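Long-range contacts in TRAP-T family transporter, DctP (Periplasmic binding) subunit (Sulfitobacter sp. NAS-14.1, PDB 4PF8), which binds beta-D-galacturonate and probably delivers it, as the periplasmic solute-binding subunit, to a TRAP-type membrane transporter: residues M46-E51 / K255-N260; V96-V101 / A124-A129; K133-L138 / C235-K240. All blocks are in the same frame, centred on the assembly; numbering follows the deposited sequence.

Contact 1 of 3, residues M46-E51 / K255-N260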
HETATM    1  N   MSE A  46      13.890  -8.017 -11.375  1.00 13.70           N
HETATM    2  CA  MSE A  46      15.307  -8.281 -11.155  1.00 15.06           C
HETATM    3  C   MSE A  46      15.842  -9.261 -12.187  1.00 17.83           C
HETATM    4  O   MSE A  46      16.938  -9.082 -12.724  1.00 16.56           O
HETATM    5  CB  MSE A  46      15.514  -8.838  -9.745  1.00 15.40           C
HETATM    6  CG  MSE A  46      16.963  -8.875  -9.292  1.00 19.08           C
HETATM    7 SE   MSE A  46      17.739  -7.068  -9.180  0.90 17.08          SE
HETATM    8  CE  MSE A  46      18.926  -7.168 -10.715  1.00 22.74           C
ATOM      9  N   GLU A  47      15.064 -10.293 -12.489  1.00 17.02           N
ATOM     10  CA  GLU A  47      15.438 -11.239 -13.550  1.00 18.61           C
ATOM     11  C   GLU A  47      15.651 -10.552 -14.888  1.00 18.02           C
ATOM     12  O   GLU A  47      16.618 -10.845 -15.609  1.00 19.29           O
ATOM     13  CB  GLU A  47      14.348 -12.283 -13.708  1.00 20.49           C
ATOM     14  CG  GLU A  47      14.403 -13.377 -12.692  1.00 28.46           C
ATOM     15  CD  GLU A  47      13.340 -14.417 -12.948  1.00 37.01           C
ATOM     16  OE1 GLU A  47      12.539 -14.666 -12.018  1.00 46.47           O
ATOM     17  OE2 GLU A  47      13.313 -14.967 -14.084  1.00 44.79           O
ATOM     18  N   GLU A  48      14.764  -9.633 -15.239  1.00 17.33           N
ATOM     19  CA  GLU A  48      14.878  -8.967 -16.530  1.00 18.14           C
ATOM     20  C   GLU A  48      16.111  -8.075 -16.582  1.00 18.15           C
ATOM     21  O   GLU A  48      16.804  -8.048 -17.587  1.00 19.39           O
ATOM     22  CB  GLU A  48      13.626  -8.160 -16.885  1.00 18.69           C
ATOM     23  CG  GLU A  48      13.738  -7.508 -18.266  1.00 19.39           C
ATOM     24  CD  GLU A  48      12.490  -6.762 -18.721  1.00 25.68           C
ATOM     25  OE1 GLU A  48      12.614  -5.842 -19.564  1.00 25.43           O
ATOM     26  OE2 GLU A  48      11.375  -7.099 -18.268  1.00 24.49           O
ATOM     27  N   VAL A  49      16.358  -7.322 -15.520  1.00 16.92           N
ATOM     28  CA  VAL A  49      17.541  -6.474 -15.471  1.00 17.54           C
ATOM     29  C   VAL A  49      18.792  -7.331 -15.635  1.00 21.01           C
ATOM     30  O   VAL A  49      19.670  -6.997 -16.424  1.00 19.32           O
ATOM     31  CB  VAL A  49      17.592  -5.639 -14.172  1.00 15.72           C
ATOM     32  CG1 VAL A  49      18.937  -4.881 -14.059  1.00 18.35           C
ATOM     33  CG2 VAL A  49      16.442  -4.665 -14.148  1.00 15.40           C
ATOM     34  N   THR A  50      18.877  -8.446 -14.922  1.00 18.35           N
ATOM     35  CA  THR A  50      20.076  -9.302 -15.049  1.00 19.72           C
ATOM     36  C   THR A  50      20.226  -9.877 -16.447  1.00 21.34           C
ATOM     37  O   THR A  50      21.331  -9.925 -17.010  1.00 22.59           O
ATOM     38  CB  THR A  50      20.035 -10.425 -14.013  1.00 19.72           C
ATOM     39  OG1 THR A  50      20.012  -9.839 -12.713  1.00 20.05           O
ATOM     40  CG2 THR A  50      21.240 -11.320 -14.122  1.00 21.26           C
ATOM     41  N   GLU A  51      19.118 -10.305 -17.029  1.00 21.61           N
ATOM     42  CA  GLU A  51      19.136 -10.870 -18.372  1.00 23.15           C
ATOM     43  C   GLU A  51      19.606  -9.850 -19.410  1.00 23.71           C
ATOM     44  O   GLU A  51      20.489 -10.152 -20.243  1.00 25.29           O
ATOM     45  CB  GLU A  51      17.737 -11.391 -18.741  1.00 23.20           C
ATOM     46  CG  GLU A  51      17.566 -11.780 -20.216  1.00 37.00           C
ATOM     47  CD  GLU A  51      16.116 -12.115 -20.552  1.00 41.46           C
ATOM     48  OE1 GLU A  51      15.770 -12.163 -21.758  1.00 47.13           O
ATOM     49  OE2 GLU A  51      15.315 -12.321 -19.603  1.00 49.06           O
ATOM     50  N   LYS A 255      14.063   1.018 -16.485  1.00 16.31           N
ATOM     51  CA  LYS A 255      12.747   1.596 -16.693  1.00 16.18           C
ATOM     52  C   LYS A 255      11.836   0.636 -17.458  1.00 16.58           C
ATOM     53  O   LYS A 255      10.663   0.490 -17.108  1.00 16.85           O
ATOM     54  CB  LYS A 255      12.865   2.955 -17.392  1.00 17.56           C
ATOM     55  CG  LYS A 255      13.461   4.010 -16.467  1.00 25.52           C
ATOM     56  CD  LYS A 255      13.303   5.430 -16.995  1.00 36.15           C
ATOM     57  CE  LYS A 255      13.407   6.429 -15.846  1.00 40.35           C
ATOM     58  NZ  LYS A 255      13.917   7.763 -16.279  1.00 45.94           N
ATOM     59  N   THR A 256      12.377  -0.041 -18.474  1.00 16.81           N
ATOM     60  CA  THR A 256      11.583  -0.982 -19.264  1.00 17.02           C
ATOM     61  C   THR A 256      11.184  -2.188 -18.406  1.00 15.90           C
ATOM     62  O   THR A 256      10.026  -2.630 -18.412  1.00 16.01           O
ATOM     63  CB  THR A 256      12.361  -1.461 -20.489  1.00 18.87           C
ATOM     64  OG1 THR A 256      12.582  -0.353 -21.370  1.00 24.18           O
ATOM     65  CG2 THR A 256      11.591  -2.533 -21.235  1.00 20.79           C
ATOM     66  N   ALA A 257      12.139  -2.712 -17.659  1.00 15.53           N
ATOM     67  CA  ALA A 257      11.870  -3.841 -16.783  1.00 14.66           C
ATOM     68  C   ALA A 257      10.852  -3.469 -15.717  1.00 13.47           C
ATOM     69  O   ALA A 257      10.011  -4.289 -15.338  1.00 13.99           O
ATOM     70  CB  ALA A 257      13.170  -4.318 -16.121  1.00 14.88           C
ATOM     71  N   GLY A 258      10.916  -2.239 -15.231  1.00 13.35           N
ATOM     72  CA  GLY A 258       9.960  -1.771 -14.229  1.00 12.54           C
ATOM     73  C   GLY A 258       8.557  -1.756 -14.789  1.00 13.88           C
ATOM     74  O   GLY A 258       7.614  -2.228 -14.142  1.00 13.06           O
ATOM     75  N   LYS A 259       8.420  -1.241 -16.005  1.00 13.89           N
ATOM     76  CA  LYS A 259       7.110  -1.184 -16.658  1.00 14.50           C
ATOM     77  C   LYS A 259       6.573  -2.581 -16.922  1.00 14.37           C
ATOM     78  O   LYS A 259       5.402  -2.871 -16.639  1.00 15.35           O
ATOM     79  CB  LYS A 259       7.203  -0.394 -17.963  1.00 19.02           C
ATOM     80  CG  LYS A 259       5.857  -0.070 -18.579  1.00 31.09           C
ATOM     81  CD  LYS A 259       5.571  -0.951 -19.767  1.00 36.36           C
ATOM     82  CE  LYS A 259       4.346  -0.442 -20.538  1.00 35.50           C
ATOM     83  NZ  LYS A 259       3.162  -0.322 -19.664  1.00 36.15           N
ATOM     84  N   ASN A 260       7.408  -3.469 -17.445  1.00 14.55           N
ATOM     85  CA  ASN A 260       6.973  -4.837 -17.697  1.00 14.12           C
ATOM     86  C   ASN A 260       6.539  -5.531 -16.405  1.00 14.33           C
ATOM     87  O   ASN A 260       5.558  -6.270 -16.388  1.00 13.90           O
ATOM     88  CB  ASN A 260       8.082  -5.643 -18.396  1.00 15.06           C
ATOM     89  CG  ASN A 260       8.302  -5.208 -19.825  1.00 18.71           C
ATOM     90  OD1 ASN A 260       7.402  -4.688 -20.477  1.00 20.98           O
ATOM     91  ND2 ASN A 260       9.506  -5.432 -20.323  1.00 24.34           N
TER
HETATM   92  O   HOH W   1      10.239  -7.344 -15.847  1.00 21.18           O
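Glu48 reaches across from helix 37-52 and lays its carboxylate against Ala257 and Asn260 of helix 248-282. Its CG stands anti to the backbone N (chi1 -178°), and the chain beyond is extended. This carries the acid group to the neighbouring helix. There the side chains of Glu48 and Asn260 cross at about a right angle, with the carboxylate and amide planes 30° apart. Asn260 ND2 donates to both oxygens, each through its syn lone pair. The bond to Glu48 OE2 is 3.2 Å long and fairly straight, at 166°. The one to Glu48 OE1 has the same length but is more bent. Both acceptors lie close to the amide plane of Asn260.

The flank of the glutamate is apolar. Ala257 CB sits 3.6 Å from Glu48 CD and also touches the CB and CG of that residue. Ala257 CA lies 3.5 Å from Glu48 OE1. The methyl of Ala257 also meets Val49 CG2 at 3.8 Å. Val49 also packs on Trp26 and Ile57, which ties this edge to strand 26-29 and the loop after the helix. A water lies 2.7 Å from Glu48 OE2 and 3.1 Å from Ala257 O. With an alanine at Glu48 the carboxylate would be gone, which would probably leave the Asn260 amide without its acceptor and a gap over the Ala257 methyl.

The CA atoms of Glu48 and Ala257 are 5.9 Å apart, while the segment axes approach to 9.0 Å. The small alanine lets the glutamate chain lie close to the second helix. This is antiparallel helix-helix packing, with a glutamate-asparagine hydrogen-bonded pair at its partly exposed margin, within the family 7 solute-binding fold.

Contact 2 of 3, residues V96-V101 / A124-A129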
ATOM      1  N   VAL A  96       7.728  11.763   2.180  1.00 12.89           N
ATOM      2  CA  VAL A  96       7.325  12.476   0.976  1.00 12.32           C
ATOM      3  C   VAL A  96       5.904  13.018   1.146  1.00 12.32           C
ATOM      4  O   VAL A  96       4.926  12.361   0.803  1.00 12.31           O
ATOM      5  CB  VAL A  96       7.392  11.556  -0.256  1.00 11.78           C
ATOM      6  CG1 VAL A  96       7.191  12.394  -1.520  1.00 13.68           C
ATOM      7  CG2 VAL A  96       8.725  10.809  -0.262  1.00 16.15           C
ATOM      8  N   PRO A  97       5.788  14.225   1.698  1.00 15.25           N
ATOM      9  CA  PRO A  97       4.461  14.731   2.074  1.00 17.80           C
ATOM     10  C   PRO A  97       3.412  14.725   0.950  1.00 15.91           C
ATOM     11  O   PRO A  97       2.234  14.495   1.237  1.00 13.33           O
ATOM     12  CB  PRO A  97       4.767  16.149   2.558  1.00 19.48           C
ATOM     13  CG  PRO A  97       6.171  16.029   3.127  1.00 25.03           C
ATOM     14  CD  PRO A  97       6.875  15.067   2.229  1.00 17.90           C
ATOM     15  N   ALA A  98       3.821  14.939  -0.301  1.00 16.91           N
ATOM     16  CA  ALA A  98       2.855  14.945  -1.404  1.00 17.79           C
ATOM     17  C   ALA A  98       2.066  13.639  -1.494  1.00 15.50           C
ATOM     18  O   ALA A  98       0.891  13.628  -1.895  1.00 16.48           O
ATOM     19  CB  ALA A  98       3.554  15.226  -2.726  1.00 19.37           C
ATOM     20  N   THR A  99       2.679  12.536  -1.090  1.00 11.93           N
ATOM     21  CA  THR A  99       2.029  11.249  -1.251  1.00  9.76           C
ATOM     22  C   THR A  99       0.890  11.041  -0.256  1.00 10.56           C
ATOM     23  O   THR A  99       0.168  10.085  -0.392  1.00 10.65           O
ATOM     24  CB  THR A  99       2.999  10.051  -1.154  1.00 12.05           C
ATOM     25  OG1 THR A  99       3.560   9.977   0.164  1.00 11.96           O
ATOM     26  CG2 THR A  99       4.090  10.178  -2.194  1.00 13.96           C
ATOM     27  N   ASN A 100       0.724  11.925   0.726  1.00 10.18           N
ATOM     28  CA  ASN A 100      -0.411  11.759   1.638  1.00 10.04           C
ATOM     29  C   ASN A 100      -1.742  11.757   0.918  1.00 10.84           C
ATOM     30  O   ASN A 100      -2.691  11.159   1.382  1.00  9.67           O
ATOM     31  CB  ASN A 100      -0.422  12.827   2.734  1.00 11.66           C
ATOM     32  CG  ASN A 100       0.598  12.564   3.796  1.00 14.18           C
ATOM     33  OD1 ASN A 100       0.553  11.536   4.461  1.00 13.59           O
ATOM     34  ND2 ASN A 100       1.545  13.478   3.951  1.00 19.46           N
ATOM     35  N   VAL A 101      -1.811  12.424  -0.230  0.55 10.84           N
ATOM     36  CA  VAL A 101      -3.077  12.559  -0.946  0.55 10.06           C
ATOM     37  C   VAL A 101      -3.724  11.223  -1.327  0.55 10.64           C
ATOM     38  O   VAL A 101      -4.938  11.137  -1.416  0.55 11.09           O
ATOM     39  CB  VAL A 101      -2.926  13.439  -2.209  0.55 11.29           C
ATOM     40  CG1 VAL A 101      -2.428  14.826  -1.830  0.55 27.31           C
ATOM     41  CG2 VAL A 101      -1.997  12.778  -3.231  0.55 10.47           C
ATOM     42  N   ALA A 124       2.424  11.343 -12.268  1.00 15.18           N
ATOM     43  CA  ALA A 124       3.688  11.974 -12.636  1.00 15.98           C
ATOM     44  C   ALA A 124       4.090  13.043 -11.614  1.00 15.63           C
ATOM     45  O   ALA A 124       5.271  13.187 -11.297  1.00 16.18           O
ATOM     46  CB  ALA A 124       3.593  12.550 -14.011  1.00 17.32           C
ATOM     47  N   ALA A 125       3.117  13.755 -11.055  1.00 15.63           N
ATOM     48  CA  ALA A 125       3.407  14.752 -10.030  1.00 16.26           C
ATOM     49  C   ALA A 125       3.948  14.074  -8.773  1.00 16.87           C
ATOM     50  O   ALA A 125       4.867  14.565  -8.126  1.00 15.82           O
ATOM     51  CB  ALA A 125       2.155  15.568  -9.712  1.00 19.62           C
ATOM     52  N   LEU A 126       3.371  12.938  -8.425  1.00 15.11           N
ATOM     53  CA  LEU A 126       3.850  12.195  -7.278  1.00 12.72           C
ATOM     54  C   LEU A 126       5.239  11.641  -7.579  1.00 16.27           C
ATOM     55  O   LEU A 126       6.117  11.647  -6.713  1.00 14.89           O
ATOM     56  CB  LEU A 126       2.866  11.080  -6.897  1.00 12.49           C
ATOM     57  CG  LEU A 126       1.526  11.549  -6.316  1.00 17.32           C
ATOM     58  CD1 LEU A 126       0.704  10.348  -5.836  1.00 19.66           C
ATOM     59  CD2 LEU A 126       1.716  12.517  -5.179  1.00 18.96           C
ATOM     60  N   GLY A 127       5.457  11.193  -8.813  1.00 13.81           N
ATOM     61  CA  GLY A 127       6.792  10.733  -9.191  1.00 13.05           C
ATOM     62  C   GLY A 127       7.843  11.821  -9.007  1.00 16.45           C
ATOM     63  O   GLY A 127       8.952  11.543  -8.547  1.00 14.60           O
ATOM     64  N   LYS A 128       7.516  13.062  -9.370  1.00 16.60           N
ATOM     65  CA  LYS A 128       8.450  14.182  -9.196  1.00 15.96           C
ATOM     66  C   LYS A 128       8.713  14.432  -7.712  1.00 15.26           C
ATOM     67  O   LYS A 128       9.842  14.668  -7.304  1.00 16.12           O
ATOM     68  CB  LYS A 128       7.901  15.442  -9.889  1.00 21.10           C
ATOM     69  CG  LYS A 128       8.755  16.693  -9.747  1.00 30.66           C
ATOM     70  CD  LYS A 128       8.219  17.837 -10.629  1.00 36.35           C
ATOM     71  CE  LYS A 128       8.986  19.156 -10.430  1.00 39.88           C
ATOM     72  NZ  LYS A 128       9.582  19.292  -9.062  1.00 42.24           N
ATOM     73  N   ALA A 129       7.666  14.369  -6.891  1.00 14.38           N
ATOM     74  CA  ALA A 129       7.834  14.549  -5.449  1.00 13.88           C
ATOM     75  C   ALA A 129       8.750  13.474  -4.859  1.00 14.20           C
ATOM     76  O   ALA A 129       9.582  13.762  -3.999  1.00 13.50           O
ATOM     77  CB  ALA A 129       6.480  14.529  -4.750  1.00 14.91           C
TER
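A 3-10 segment packs here against an alpha-helix, in the family 7 solute-binding fold. Ala98 and Val96 of the loop after helix 89-92 meet Ala129 of helix 121-132, and Leu126 of the same helix fills the other end. The contact is buried, and made by apolar side chains.

Two methyls face each other at its centre: Ala98 CB and Ala129 CB are 3.6 Å apart. Side chains this small let the backbones come close, and the CA atoms of these two alanines are 6.4 Å apart. Val96 CG1 is anti to its own backbone N (chi1 -171°). That branch lies against the helix and touches Ala129 twice, at CB (3.9 Å) and at the carbonyl O (3.7 Å). Val96 CG2, the other branch, packs on Lys133.

One helical turn earlier, Leu126 works through a single branch. Its CG is anti to the carbonyl carbon (chi1 -69°), and the CD2 methyl leads toward the 3-10 turn. Leu126 CD2 sits 3.6 Å from Ala98 O and 4.1 Å from Ala98 CB. The same methyl also meets the backbone of Thr99. Beyond the two segments, Leu126 packs on Phe321 of helix 315-322. That C-terminal helix therefore shares the same apolar core.

The 3-10 turn is held from outside as well as from within. Asn100, on the side turned from the helix, bonds through OD1 to Asn171 ND2. Within the turn, Thr99 folds its hydroxyl back and donates to the carbonyl of Val96. Val96 O thus accepts two bonds from one residue, from Thr99 N at 2.9 Å and from Thr99 OG1 at 2.8 Å, the hydroxyl lying in the carbonyl plane.

Contact 3 of 3, residues K133-L138 / C235-K240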
ATOM      1  N   LYS A 133      12.921  13.544  -3.078  1.00 13.85           N
ATOM      2  CA  LYS A 133      13.297  12.933  -1.819  1.00 14.92           C
ATOM      3  C   LYS A 133      14.218  11.721  -2.013  1.00 14.42           C
ATOM      4  O   LYS A 133      14.393  10.914  -1.103  1.00 16.06           O
ATOM      5  CB  LYS A 133      12.036  12.520  -1.063  1.00 12.80           C
ATOM      6  CG  LYS A 133      11.164  13.693  -0.627  1.00 14.94           C
ATOM      7  CD  LYS A 133      11.922  14.652   0.248  1.00 17.16           C
ATOM      8  CE  LYS A 133      11.021  15.690   0.913  1.00 23.37           C
ATOM      9  NZ  LYS A 133      10.326  16.545  -0.063  1.00 34.14           N
ATOM     10  N   GLY A 134      14.788  11.576  -3.205  1.00 12.10           N
ATOM     11  CA  GLY A 134      15.749  10.501  -3.436  1.00 13.71           C
ATOM     12  C   GLY A 134      15.209   9.165  -3.913  1.00 11.81           C
ATOM     13  O   GLY A 134      15.870   8.132  -3.763  1.00 12.03           O
ATOM     14  N   ILE A 135      14.015   9.159  -4.494  1.00 11.07           N
ATOM     15  CA  ILE A 135      13.345   7.919  -4.847  1.00  9.71           C
ATOM     16  C   ILE A 135      12.892   8.002  -6.304  1.00 10.37           C
ATOM     17  O   ILE A 135      12.230   8.967  -6.692  1.00 11.81           O
ATOM     18  CB  ILE A 135      12.102   7.713  -3.960  1.00  8.95           C
ATOM     19  CG1 ILE A 135      12.522   7.612  -2.499  1.00  8.91           C
ATOM     20  CG2 ILE A 135      11.339   6.469  -4.384  1.00 10.04           C
ATOM     21  CD1 ILE A 135      11.329   7.659  -1.533  1.00 12.94           C
ATOM     22  N   VAL A 136      13.271   7.007  -7.104  1.00  9.84           N
ATOM     23  CA  VAL A 136      12.915   6.981  -8.524  1.00 10.14           C
ATOM     24  C   VAL A 136      11.792   5.965  -8.730  1.00 10.61           C
ATOM     25  O   VAL A 136      11.975   4.770  -8.562  1.00 10.43           O
ATOM     26  CB  VAL A 136      14.137   6.640  -9.397  1.00 11.51           C
ATOM     27  CG1 VAL A 136      13.735   6.501 -10.861  1.00 14.01           C
ATOM     28  CG2 VAL A 136      15.214   7.713  -9.251  1.00 12.59           C
ATOM     29  N   ALA A 137      10.614   6.459  -9.102  1.00 11.15           N
ATOM     30  CA  ALA A 137       9.444   5.610  -9.319  1.00 11.25           C
ATOM     31  C   ALA A 137       9.520   4.902 -10.674  1.00 10.29           C
ATOM     32  O   ALA A 137       9.777   5.539 -11.710  1.00 13.85           O
ATOM     33  CB  ALA A 137       8.171   6.456  -9.249  1.00 13.40           C
ATOM     34  N   LEU A 138       9.356   3.587 -10.676  1.00  9.34           N
ATOM     35  CA  LEU A 138       9.416   2.818 -11.919  1.00  9.89           C
ATOM     36  C   LEU A 138       8.058   2.286 -12.360  1.00 11.68           C
ATOM     37  O   LEU A 138       7.872   1.898 -13.514  1.00 15.81           O
ATOM     38  CB  LEU A 138      10.374   1.646 -11.776  1.00 13.12           C
ATOM     39  CG  LEU A 138      11.818   2.026 -11.430  1.00 14.11           C
ATOM     40  CD1 LEU A 138      12.630   0.766 -11.206  1.00 18.77           C
ATOM     41  CD2 LEU A 138      12.447   2.882 -12.522  1.00 13.85           C
ATOM     42  N   CYS A 235       4.542   1.568  -5.037  1.00  7.91           N
ATOM     43  CA  CYS A 235       5.499   2.037  -5.998  1.00  9.71           C
ATOM     44  C   CYS A 235       6.703   1.119  -6.022  1.00 11.36           C
ATOM     45  O   CYS A 235       7.338   0.901  -4.979  1.00 10.25           O
ATOM     46  CB  CYS A 235       5.886   3.451  -5.637  1.00 12.75           C
ATOM     47  SG  CYS A 235       7.034   4.188  -6.765  1.00 20.62           S
ATOM     48  N   LEU A 236       6.955   0.547  -7.191  1.00  8.88           N
ATOM     49  CA  LEU A 236       8.218  -0.123  -7.471  1.00  7.44           C
ATOM     50  C   LEU A 236       9.195   1.007  -7.714  1.00  8.90           C
ATOM     51  O   LEU A 236       9.005   1.825  -8.620  1.00 10.39           O
ATOM     52  CB  LEU A 236       8.135  -1.006  -8.729  1.00 11.36           C
ATOM     53  CG  LEU A 236       9.502  -1.533  -9.183  1.00 12.97           C
ATOM     54  CD1 LEU A 236      10.113  -2.529  -8.210  1.00 12.48           C
ATOM     55  CD2 LEU A 236       9.366  -2.156 -10.583  1.00 16.98           C
ATOM     56  N   CYS A 237      10.216   1.094  -6.878  1.00 10.48           N
ATOM     57  CA  CYS A 237      11.133   2.197  -7.019  1.00 13.58           C
ATOM     58  C   CYS A 237      12.546   1.838  -6.699  1.00 13.33           C
ATOM     59  O   CYS A 237      12.841   0.811  -6.114  1.00 12.44           O
ATOM     60  CB  CYS A 237      10.729   3.321  -6.114  1.00 13.71           C
ATOM     61  SG  CYS A 237      10.641   2.824  -4.421  1.00 18.39           S
HETATM   62  N   MSE A 238      13.414   2.748  -7.086  1.00 10.40           N
HETATM   63  CA  MSE A 238      14.833   2.570  -6.912  1.00 10.44           C
HETATM   64  C   MSE A 238      15.356   3.721  -6.114  1.00 10.99           C
HETATM   65  O   MSE A 238      14.855   4.839  -6.192  1.00 11.14           O
HETATM   66  CB  MSE A 238      15.493   2.564  -8.286  1.00 14.72           C
HETATM   67  CG  MSE A 238      16.966   2.356  -8.269  1.00 23.69           C
HETATM   68 SE   MSE A 238      17.497   1.469  -9.925  0.61 20.98          SE
HETATM   69  CE  MSE A 238      16.430   0.012  -9.629  1.00 12.16           C
ATOM     70  N   SER A 239      16.401   3.466  -5.338  1.00  9.77           N
ATOM     71  CA  SER A 239      17.157   4.559  -4.775  1.00 10.24           C
ATOM     72  C   SER A 239      17.703   5.446  -5.877  1.00 11.00           C
ATOM     73  O   SER A 239      18.343   4.956  -6.811  1.00 11.32           O
ATOM     74  CB  SER A 239      18.331   4.022  -3.961  1.00 10.36           C
ATOM     75  OG  SER A 239      19.194   5.096  -3.650  1.00 12.70           O
ATOM     76  N   LYS A 240      17.467   6.748  -5.783  1.00 11.37           N
ATOM     77  CA  LYS A 240      18.019   7.650  -6.785  1.00 12.27           C
ATOM     78  C   LYS A 240      19.554   7.586  -6.813  1.00 12.80           C
ATOM     79  O   LYS A 240      20.169   7.710  -7.877  1.00 13.42           O
ATOM     80  CB  LYS A 240      17.504   9.081  -6.570  1.00 14.45           C
ATOM     81  CG  LYS A 240      17.950  10.078  -7.648  1.00 14.68           C
ATOM     82  CD  LYS A 240      17.288  11.441  -7.451  1.00 21.95           C
ATOM     83  CE  LYS A 240      18.140  12.588  -7.999  1.00 31.73           C
ATOM     84  NZ  LYS A 240      18.580  12.388  -9.392  1.00 31.60           N
TER
HETATM   85  O   HOH W   2      18.560   7.914  -2.963  1.00 15.20           O
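Val136 and Met238 form the hydrogen-bonded pair at the centre of this antiparallel strand contact. Val136 N donates to Met238 O at 2.8 Å, almost straight at 175° and nearly along the C=O axis. Met238 N returns a bond to Val136 O. Further along, Leu138 N reaches Leu236 O at 2.7 Å.

The tight part is the face with Ile135, Ala137 and Cys237. Cys237 SG stands between the backbone N and the carbonyl carbon (chi1 57°). Its CB is pressed close to the facing strand, 3.6 Å from Ile135 CG2. The sulfur lies beside the same methyl. Cys235 SG touches the Ala137 methyl, with Ala137 CB at 3.6 Å. Outside the pair, Ile135 packs on Met92 and Cys237 on Phe87.

The ends of Leu138 and Met238 meet less closely. Leu138 CD1 and the selenomethionine methyl Met238 CE approach only to 4.2 Å, the two chains crossing obliquely. Both side chains are covered by Phe45 of helix 37-52 and Val254 of helix 248-282.

The loose side is the partly exposed end at Gly134 and Lys240, where a water enters. Lys240 N bonds to Gly134 O at 2.9 Å, the donor lying above the carbonyl plane. The water donates to the same oxygen and accepts from Ser239 OG. Val136 CG2 touches Lys240 CA and CB, the two side chains crossing at about a right angle, while the ammonium of that lysine pairs with Asp244. Gly134, with positive phi, is the C-prime residue of a Schellman motif ending helix 121-132.

Ser239 is the N-cap of helix 240-244. The contact thus joins one helix end to another's start through edge strand 135-141 and its antiparallel neighbour 234-239, in the five-stranded mixed sheet of this solute-binding fold.

How the contacts relate
Contact 3 lies between the other two. Its strand pair is backed by the helices of contact 1: Gly258 CA packs on Leu236 CD2 at 3.7 Å, and Lys255 CG on Leu138 CD2 at 4.2 Å. From contact 2, Val96 CG2 touches Lys133 CG at 3.8 Å. Helix 121-132 of contact 2 also runs directly on to strand 135-141. Contacts 1 and 2 do not touch, and their centres are 24 Å apart. Both contacts 2 and 3 are nested in the chain loop that contact 1 closes. The bound galacturonate is about 10 Å from the Cys235 side chain and about 12 Å from that of Thr99. Strand 234-239 begins at the pocket residue Glu234.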